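PDB 3C2G: beta-catenin homolog sys-1 from Caenorhabditis elegans, which acts as a beta-catenin-like transcription coregulator in the Wnt asymmetry pathway, binding the TCF factor POP-1 directly and activating or repressing target genes. Local coordinates for residues 551-556 and 568-573; 587-592 and 614-619; 460-465 and 522-527. All blocks are in the same frame, centred on the assembly; numbering follows the deposited sequence.

Interaction 1: residues 551-556 and 568-573; sequences CPLNLL and NVLVVC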
loop_
_atom_site.group_PDB
_atom_site.type_symbol
_atom_site.label_atom_id
_atom_site.label_comp_id
_atom_site.label_asym_id
_atom_site.label_seq_id
_atom_site.Cartn_x
_atom_site.Cartn_y
_atom_site.Cartn_z
ATOM N N CYS A 551 19.392 2.339 -36.636
ATOM C CA CYS A 551 18.235 2.716 -37.451
ATOM C C CYS A 551 16.879 2.614 -36.743
ATOM O O CYS A 551 16.376 1.511 -36.544
ATOM C CB CYS A 551 18.187 1.838 -38.697
ATOM S SG CYS A 551 16.949 2.412 -39.870
ATOM N N PRO A 552 16.277 3.761 -36.380
ATOM C CA PRO A 552 14.969 3.749 -35.712
ATOM C C PRO A 552 13.881 3.063 -36.536
ATOM O O PRO A 552 12.976 2.465 -35.964
ATOM C CB PRO A 552 14.647 5.234 -35.526
ATOM C CG PRO A 552 15.976 5.912 -35.557
ATOM C CD PRO A 552 16.783 5.136 -36.552
ATOM N N LEU A 553 13.990 3.124 -37.864
ATOM C CA LEU A 553 13.025 2.469 -38.746
ATOM C C LEU A 553 12.781 1.008 -38.373
ATOM O O LEU A 553 11.660 0.511 -38.494
ATOM C CB LEU A 553 13.425 2.603 -40.222
ATOM C CG LEU A 553 12.387 2.180 -41.278
ATOM C CD1 LEU A 553 10.988 2.788 -41.019
ATOM C CD2 LEU A 553 12.848 2.508 -42.696
ATOM N N ASN A 554 13.823 0.342 -37.880
ATOM C CA ASN A 554 13.730 -1.053 -37.442
ATOM C C ASN A 554 12.796 -1.276 -36.235
ATOM O O ASN A 554 12.426 -2.410 -35.933
ATOM C CB ASN A 554 15.132 -1.627 -37.179
ATOM C CG ASN A 554 15.973 -1.749 -38.454
ATOM O OD1 ASN A 554 15.452 -2.004 -39.542
ATOM N ND2 ASN A 554 17.284 -1.569 -38.317
ATOM N N LEU A 555 12.422 -0.192 -35.555
ATOM C CA LEU A 555 11.399 -0.233 -34.502
ATOM C C LEU A 555 10.018 -0.614 -35.049
ATOM O O LEU A 555 9.129 -0.997 -34.294
ATOM C CB LEU A 555 11.292 1.133 -33.829
ATOM C CG LEU A 555 11.952 1.502 -32.501
ATOM C CD1 LEU A 555 13.093 0.583 -32.075
ATOM C CD2 LEU A 555 12.431 2.945 -32.606
ATOM N N LEU A 556 9.847 -0.483 -36.360
ATOM C CA LEU A 556 8.555 -0.704 -36.998
ATOM C C LEU A 556 8.438 -2.096 -37.576
ATOM O O LEU A 556 7.398 -2.448 -38.122
ATOM C CB LEU A 556 8.318 0.309 -38.113
ATOM C CG LEU A 556 8.260 1.798 -37.786
ATOM C CD1 LEU A 556 7.828 2.553 -39.034
ATOM C CD2 LEU A 556 7.323 2.085 -36.632
ATOM N N ASN A 568 6.356 9.474 -36.248
ATOM C CA ASN A 568 7.518 10.003 -35.532
ATOM C C ASN A 568 8.810 9.321 -35.984
ATOM O O ASN A 568 9.843 9.962 -36.196
ATOM C CB ASN A 568 7.325 9.887 -34.014
ATOM C CG ASN A 568 6.517 11.039 -33.439
ATOM O OD1 ASN A 568 6.270 12.043 -34.111
ATOM N ND2 ASN A 568 6.117 10.908 -32.194
ATOM N N VAL A 569 8.718 8.009 -36.143
ATOM C CA VAL A 569 9.843 7.208 -36.570
ATOM C C VAL A 569 10.270 7.614 -37.972
ATOM O O VAL A 569 11.455 7.787 -38.228
ATOM C CB VAL A 569 9.516 5.716 -36.466
ATOM C CG1 VAL A 569 10.394 4.897 -37.380
ATOM C CG2 VAL A 569 9.663 5.261 -35.010
ATOM N N LEU A 570 9.304 7.804 -38.862
ATOM C CA LEU A 570 9.607 8.215 -40.230
ATOM C C LEU A 570 10.279 9.578 -40.271
ATOM O O LEU A 570 11.280 9.763 -40.973
ATOM C CB LEU A 570 8.343 8.235 -41.091
ATOM C CG LEU A 570 7.694 6.882 -41.358
ATOM C CD1 LEU A 570 6.268 7.050 -41.864
ATOM C CD2 LEU A 570 8.522 6.062 -42.320
ATOM N N VAL A 571 9.734 10.522 -39.513
ATOM C CA VAL A 571 10.198 11.900 -39.554
ATOM C C VAL A 571 11.591 12.035 -38.959
ATOM O O VAL A 571 12.440 12.725 -39.535
ATOM C CB VAL A 571 9.196 12.846 -38.864
ATOM C CG1 VAL A 571 9.779 14.258 -38.672
ATOM C CG2 VAL A 571 7.893 12.915 -39.680
ATOM N N VAL A 572 11.833 11.376 -37.823
ATOM C CA VAL A 572 13.127 11.468 -37.165
ATOM C C VAL A 572 14.218 10.880 -38.056
ATOM O O VAL A 572 15.315 11.432 -38.142
ATOM C CB VAL A 572 13.147 10.835 -35.725
ATOM C CG1 VAL A 572 13.307 9.319 -35.756
ATOM C CG2 VAL A 572 14.268 11.433 -34.906
ATOM N N CYS A 573 13.898 9.769 -38.718
ATOM C CA CYS A 573 14.836 9.125 -39.620
ATOM C C CYS A 573 15.211 10.056 -40.765
ATOM O O CYS A 573 16.392 10.221 -41.070
ATOM C CB CYS A 573 14.259 7.822 -40.164
ATOM S SG CYS A 573 14.342 6.463 -39.002
#
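Leu-553 and Val-569 mark the closest backbone approach, their CA atoms 6.1 Å apart, where the 3-10 turn of residues 552-556 lies against helix 563-579. The pair belongs to the C-terminal part of the armadillo domain; here a short 3-10 turn packs on a helix of the largely helical superhelix.

Val-569 makes the centre of this contact. With CG1 anti to the backbone N (chi1 157°), that methyl rests against the turn, 3.8 Å from each of three atoms, the carbonyl O of Pro-552, CA of Leu-553 and CG of Leu-556; with Leu-556 the two side chains meet end to end. The other methyl, CG2, faces CD2 of Leu-555 more loosely. Alongside, CD1 of Leu-553 comes within 4.3 Å of CD2 of Leu-570, and both leucines go on to touch Leu-594 of helix 591-598. The turn itself is tied by Leu-555 N to Pro-552 O at 2.7 Å.

One helical turn beyond Val-569, the sulfur of Cys-573 lies beside the pyrrolidine ring, with SG 3.7 Å from both CB and CD of Pro-552.

Interaction 2: residues 587-592 and 614-619; sequences WTIDRP and SRFPEN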
loop_
_atom_site.group_PDB
_atom_site.type_symbol
_atom_site.label_atom_id
_atom_site.label_comp_id
_atom_site.label_asym_id
_atom_site.label_seq_id
_atom_site.Cartn_x
_atom_site.Cartn_y
_atom_site.Cartn_z
ATOM N N TRP A 587 22.787 1.816 -42.525
ATOM C CA TRP A 587 21.629 1.169 -41.913
ATOM C C TRP A 587 21.191 -0.039 -42.716
ATOM O O TRP A 587 21.488 -0.149 -43.896
ATOM C CB TRP A 587 20.446 2.126 -41.770
ATOM C CG TRP A 587 20.624 3.168 -40.729
ATOM C CD1 TRP A 587 21.544 3.175 -39.739
ATOM C CD2 TRP A 587 19.834 4.346 -40.555
ATOM N NE1 TRP A 587 21.397 4.286 -38.968
ATOM C CE2 TRP A 587 20.348 5.025 -39.442
ATOM C CE3 TRP A 587 18.739 4.891 -41.233
ATOM C CZ2 TRP A 587 19.812 6.236 -38.985
ATOM C CZ3 TRP A 587 18.196 6.101 -40.774
ATOM C CH2 TRP A 587 18.737 6.754 -39.664
ATOM N N THR A 588 20.502 -0.957 -42.058
ATOM C CA THR A 588 19.908 -2.076 -42.748
ATOM C C THR A 588 18.406 -2.038 -42.480
ATOM O O THR A 588 17.968 -2.217 -41.340
ATOM C CB THR A 588 20.553 -3.410 -42.320
ATOM O OG1 THR A 588 21.918 -3.429 -42.757
ATOM C CG2 THR A 588 19.818 -4.604 -42.943
ATOM N N ILE A 589 17.643 -1.771 -43.538
ATOM C CA ILE A 589 16.190 -1.624 -43.443
ATOM C C ILE A 589 15.424 -2.736 -44.159
ATOM O O ILE A 589 15.987 -3.482 -44.965
ATOM C CB ILE A 589 15.704 -0.241 -43.980
ATOM C CG1 ILE A 589 15.906 -0.133 -45.497
ATOM C CG2 ILE A 589 16.391 0.897 -43.236
ATOM C CD1 ILE A 589 15.179 1.040 -46.139
ATOM N N ASP A 590 14.140 -2.844 -43.819
ATOM C CA ASP A 590 13.178 -3.658 -44.549
ATOM C C ASP A 590 12.545 -2.735 -45.579
ATOM O O ASP A 590 11.545 -2.067 -45.305
ATOM C CB ASP A 590 12.121 -4.204 -43.581
ATOM C CG ASP A 590 11.163 -5.197 -44.231
ATOM O OD1 ASP A 590 10.929 -5.137 -45.457
ATOM O OD2 ASP A 590 10.618 -6.037 -43.489
ATOM N N ARG A 591 13.149 -2.690 -46.759
ATOM C CA ARG A 591 12.738 -1.766 -47.806
ATOM C C ARG A 591 11.280 -1.942 -48.292
ATOM O O ARG A 591 10.569 -0.947 -48.438
ATOM C CB ARG A 591 13.728 -1.815 -48.975
ATOM C CG ARG A 591 13.695 -0.572 -49.836
ATOM C CD ARG A 591 14.368 -0.781 -51.183
ATOM N NE ARG A 591 13.995 0.289 -52.105
ATOM C CZ ARG A 591 14.732 1.369 -52.354
ATOM N NH1 ARG A 591 15.915 1.541 -51.768
ATOM N NH2 ARG A 591 14.285 2.281 -53.204
ATOM N N PRO A 592 10.831 -3.193 -48.552
ATOM C CA PRO A 592 9.438 -3.377 -48.985
ATOM C C PRO A 592 8.421 -2.893 -47.957
ATOM O O PRO A 592 7.352 -2.405 -48.330
ATOM C CB PRO A 592 9.315 -4.897 -49.168
ATOM C CG PRO A 592 10.702 -5.367 -49.372
ATOM C CD PRO A 592 11.546 -4.484 -48.503
ATOM N N SER A 614 13.504 8.207 -50.661
ATOM C CA SER A 614 14.452 8.811 -51.598
ATOM C C SER A 614 15.881 8.945 -51.057
ATOM O O SER A 614 16.805 9.235 -51.814
ATOM C CB SER A 614 13.943 10.177 -52.071
ATOM O OG SER A 614 14.067 11.152 -51.047
ATOM N N ARG A 615 16.059 8.739 -49.756
ATOM C CA ARG A 615 17.377 8.867 -49.124
ATOM C C ARG A 615 18.286 7.670 -49.405
ATOM O O ARG A 615 19.516 7.802 -49.408
ATOM C CB ARG A 615 17.246 9.034 -47.607
ATOM C CG ARG A 615 16.339 10.159 -47.147
ATOM C CD ARG A 615 17.072 11.464 -46.995
ATOM N NE ARG A 615 16.210 12.468 -46.381
ATOM C CZ ARG A 615 16.483 13.767 -46.343
ATOM N NH1 ARG A 615 17.600 14.227 -46.892
ATOM N NH2 ARG A 615 15.638 14.606 -45.758
ATOM N N PHE A 616 17.679 6.514 -49.649
ATOM C CA PHE A 616 18.412 5.253 -49.706
ATOM C C PHE A 616 19.004 4.916 -51.073
ATOM O O PHE A 616 18.526 5.410 -52.092
ATOM C CB PHE A 616 17.519 4.122 -49.181
ATOM C CG PHE A 616 17.260 4.222 -47.712
ATOM C CD1 PHE A 616 18.066 3.538 -46.808
ATOM C CD2 PHE A 616 16.249 5.045 -47.228
ATOM C CE1 PHE A 616 17.855 3.653 -45.448
ATOM C CE2 PHE A 616 16.031 5.167 -45.875
ATOM C CZ PHE A 616 16.834 4.471 -44.978
ATOM N N PRO A 617 20.061 4.079 -51.101
ATOM C CA PRO A 617 20.550 3.602 -52.399
ATOM C C PRO A 617 19.446 2.891 -53.194
ATOM O O PRO A 617 18.432 2.468 -52.623
ATOM C CB PRO A 617 21.662 2.617 -52.020
ATOM C CG PRO A 617 22.087 3.029 -50.667
ATOM C CD PRO A 617 20.865 3.546 -49.983
ATOM N N GLU A 618 19.642 2.777 -54.505
ATOM C CA GLU A 618 18.655 2.139 -55.375
ATOM C C GLU A 618 18.674 0.614 -55.236
ATOM O O GLU A 618 17.651 -0.045 -55.457
ATOM C CB GLU A 618 18.842 2.571 -56.840
ATOM C CG GLU A 618 17.608 2.335 -57.729
ATOM C CD GLU A 618 16.291 2.702 -57.033
ATOM O OE1 GLU A 618 16.075 3.897 -56.726
ATOM O OE2 GLU A 618 15.476 1.784 -56.787
ATOM N N ASN A 619 19.843 0.089 -54.850
ATOM C CA ASN A 619 20.089 -1.343 -54.613
ATOM C C ASN A 619 18.971 -2.304 -55.027
ATOM O O ASN A 619 18.860 -2.675 -56.202
ATOM C CB ASN A 619 20.463 -1.575 -53.140
#
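Phe-616 and Ile-589 join the C-terminal tail to the loop that leads into helix 591-598, at the very end of the armadillo superhelix. The tail follows helix 603-613 and packs against this loop, a case in which irregular chain at the end of a repeat array packs on a neighbouring loop. CD1 of Ile-589 stands over the centre of the phenyl ring, 3.8 Å from the Phe-616 centroid and 11° off the ring normal, a well-formed CH-pi contact. The torsion responsible is an uncommon one: CG1 of Ile-589 lies between the backbone N and the carbonyl carbon (chi1 68°), while CG2 follows alongside and touches Phe-616 CE1 at 3.8 Å. At the ring's far end, CZ of Phe-616 comes to the indole edge of Trp-587, 4.2 Å from CE3. Leu-577 of helix 563-579 touches both aromatic residues. With an alanine here in place of Phe-616 the ring is gone, and Ile-589 CD1 and the Trp-587 edge would probably both lose their partner, weakening the tail's hold on the loop.

Beyond the ring the contact turns polar. Arg-591 runs out extended past Phe-616, and NH1 gives a weak, bent hydrogen bond (2.8 Å, 128°) to Pro-617 O, which lies near the guanidinium plane. Glu-618, bent about its second torsion, brings OE2 to 3.8 Å from NH2 of Arg-591, but well out of that plane, so the attraction is one of charge alone. Phe-616 and Pro-617 also touch a crystal neighbour, and the lattice may help set the tail's path. The chemistry thus implies a seam fixed mainly by its apolar centre, with the long ion pair at its margin probably adding only diffuse electrostatic attraction.

Interaction 3: residues 460-465 and 522-527; sequences LRSTIL and VERTIS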
loop_
_atom_site.group_PDB
_atom_site.type_symbol
_atom_site.label_atom_id
_atom_site.label_comp_id
_atom_site.label_asym_id
_atom_site.label_seq_id
_atom_site.Cartn_x
_atom_site.Cartn_y
_atom_site.Cartn_z
ATOM N N LEU A 460 11.064 4.991 -13.882
ATOM C CA LEU A 460 11.704 6.274 -13.654
ATOM C C LEU A 460 12.246 6.897 -14.951
ATOM O O LEU A 460 12.059 8.079 -15.194
ATOM C CB LEU A 460 12.837 6.152 -12.634
ATOM C CG LEU A 460 13.643 7.444 -12.402
ATOM C CD1 LEU A 460 12.764 8.591 -11.883
ATOM C CD2 LEU A 460 14.806 7.219 -11.469
ATOM N N ARG A 461 12.925 6.101 -15.767
ATOM C CA ARG A 461 13.551 6.601 -16.991
ATOM C C ARG A 461 12.498 6.963 -18.021
ATOM O O ARG A 461 12.644 7.917 -18.762
ATOM C CB ARG A 461 14.548 5.580 -17.547
ATOM C CG ARG A 461 15.715 5.373 -16.611
ATOM C CD ARG A 461 16.747 4.385 -17.096
ATOM N NE ARG A 461 17.966 4.625 -16.332
ATOM C CZ ARG A 461 19.078 3.904 -16.405
ATOM N NH1 ARG A 461 19.152 2.848 -17.209
ATOM N NH2 ARG A 461 20.118 4.248 -15.658
ATOM N N SER A 462 11.416 6.210 -18.039
ATOM C CA SER A 462 10.314 6.528 -18.910
ATOM C C SER A 462 9.685 7.867 -18.508
ATOM O O SER A 462 9.371 8.688 -19.372
ATOM C CB SER A 462 9.284 5.406 -18.852
ATOM O OG SER A 462 8.262 5.618 -19.797
ATOM N N THR A 463 9.527 8.083 -17.201
ATOM C CA THR A 463 8.885 9.290 -16.656
ATOM C C THR A 463 9.763 10.525 -16.857
ATOM O O THR A 463 9.266 11.622 -17.091
ATOM C CB THR A 463 8.561 9.113 -15.144
ATOM O OG1 THR A 463 7.720 7.970 -14.974
ATOM C CG2 THR A 463 7.848 10.327 -14.567
ATOM N N ILE A 464 11.073 10.339 -16.768
ATOM C CA ILE A 464 12.009 11.429 -16.989
ATOM C C ILE A 464 11.929 11.938 -18.433
ATOM O O ILE A 464 11.934 13.152 -18.664
ATOM C CB ILE A 464 13.442 11.014 -16.662
ATOM C CG1 ILE A 464 13.610 10.850 -15.149
ATOM C CG2 ILE A 464 14.434 12.044 -17.203
ATOM C CD1 ILE A 464 14.917 10.196 -14.749
ATOM N N LEU A 465 11.844 11.018 -19.394
ATOM C CA LEU A 465 11.771 11.410 -20.792
ATOM C C LEU A 465 10.540 12.275 -20.987
ATOM O O LEU A 465 10.586 13.299 -21.684
ATOM C CB LEU A 465 11.729 10.199 -21.727
ATOM C CG LEU A 465 12.956 9.297 -21.727
ATOM C CD1 LEU A 465 12.727 8.095 -22.649
ATOM C CD2 LEU A 465 14.219 10.061 -22.118
ATOM N N VAL A 522 10.601 3.716 -25.405
ATOM C CA VAL A 522 11.070 3.770 -26.773
ATOM C C VAL A 522 10.390 4.921 -27.517
ATOM O O VAL A 522 11.069 5.733 -28.166
ATOM C CB VAL A 522 10.829 2.418 -27.478
ATOM C CG1 VAL A 522 10.962 2.546 -28.981
ATOM C CG2 VAL A 522 11.808 1.379 -26.946
ATOM N N GLU A 523 9.060 4.993 -27.388
ATOM C CA GLU A 523 8.247 6.008 -28.055
ATOM C C GLU A 523 8.614 7.398 -27.570
ATOM O O GLU A 523 8.763 8.331 -28.365
ATOM C CB GLU A 523 6.753 5.755 -27.817
ATOM C CG GLU A 523 6.221 4.493 -28.492
ATOM C CD GLU A 523 4.748 4.217 -28.196
ATOM O OE1 GLU A 523 4.389 3.019 -28.050
ATOM O OE2 GLU A 523 3.945 5.187 -28.114
ATOM N N ARG A 524 8.778 7.529 -26.260
ATOM C CA ARG A 524 9.129 8.805 -25.672
ATOM C C ARG A 524 10.513 9.256 -26.103
ATOM O O ARG A 524 10.752 10.449 -26.225
ATOM C CB ARG A 524 8.989 8.768 -24.143
ATOM C CG ARG A 524 7.551 8.816 -23.708
ATOM C CD ARG A 524 7.373 8.531 -22.248
ATOM N NE ARG A 524 5.961 8.610 -21.889
ATOM C CZ ARG A 524 5.503 8.544 -20.643
ATOM N NH1 ARG A 524 6.354 8.412 -19.636
ATOM N NH2 ARG A 524 4.201 8.640 -20.401
ATOM N N THR A 525 11.409 8.305 -26.348
ATOM C CA THR A 525 12.730 8.622 -26.851
ATOM C C THR A 525 12.607 9.260 -28.240
ATOM O O THR A 525 13.123 10.353 -28.480
ATOM C CB THR A 525 13.616 7.363 -26.925
ATOM O OG1 THR A 525 13.790 6.819 -25.610
ATOM C CG2 THR A 525 14.963 7.693 -27.507
ATOM N N ILE A 526 11.919 8.575 -29.151
ATOM C CA ILE A 526 11.739 9.087 -30.506
ATOM C C ILE A 526 11.101 10.487 -30.431
ATOM O O ILE A 526 11.510 11.427 -31.115
ATOM C CB ILE A 526 10.877 8.114 -31.366
ATOM C CG1 ILE A 526 11.532 6.729 -31.460
ATOM C CG2 ILE A 526 10.609 8.685 -32.761
ATOM C CD1 ILE A 526 13.033 6.739 -31.727
ATOM N N SER A 527 10.124 10.618 -29.549
ATOM C CA SER A 527 9.337 11.826 -29.461
ATOM C C SER A 527 10.140 12.959 -28.831
ATOM O O SER A 527 9.985 14.122 -29.195
ATOM C CB SER A 527 8.054 11.522 -28.691
ATOM O OG SER A 527 7.492 12.690 -28.167
#
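Arg-524 has CG anti to its carbonyl carbon (chi1 -75°) and is fully extended from there to NE, a course that carries its guanidinium across to the backbone of Ser-462. NH1 of Arg-524 donates to Ser-462 O at 3.0 Å, and the bond is fairly straight at the hydrogen (154°). The acceptor lies close to the guanidinium plane, but the donor stands high above the carbonyl plane, so the bond reaches the oxygen from its pi side and not along a lone pair. The aliphatic part follows the same line: CD of Arg-524 passes 3.5 Å from Ser-462 O. OG of Ser-462, anti to its own backbone N, lies 3.4 Å from the same NH1 of Arg-524; its weak hydrogen bond is with Gln-520 NE2.

These residues sit on helices 457-472 and 515-535, whose local axes run near-parallel, 27° apart and 9.2 Å at closest approach. Helix 388-409 also packs on the first and helix 563-579 on the second, side-by-side stacking of non-consecutive helices as in an armadillo superhelix.

Beside the arginine the contact is mostly aliphatic. Leu-465, nearest in backbone register to Arg-524, sets its CB 3.9 Å from the arginine CB, and its CD1 swings past to Thr-525, 3.4 Å from OG1. That hydroxyl is hydrogen-bonded to Leu-521 O one turn back in its own helix, so the leucine methyl lies against a hydroxyl that already has a backbone partner. Ile-498 of helix 494-507 touches both Leu-465 and Thr-525.

The three contacts follow one another along the chain's C-terminal part and show chemistry changing with depth. Interactions 1 and 3 are buried, interaction 2 lies on the surface. Interaction 3 joins two long helices and mixes methyl packing with an arginine-to-backbone bond; interaction 1 sets a turn on a helix by apolar contacts; interaction 2 joins the tail to a loop and helix start through an aromatic centre and weak polar margins. Interaction 1 lies between the other two and touches both: Leu-555 and Asn-568 pack on helix 515-535 of interaction 3, while Cys-551 meets Trp-587 and Ile-589 of interaction 2, and Leu-553 meets Ile-589. Interactions 2 and 3, centres about 27 Å apart, do not touch.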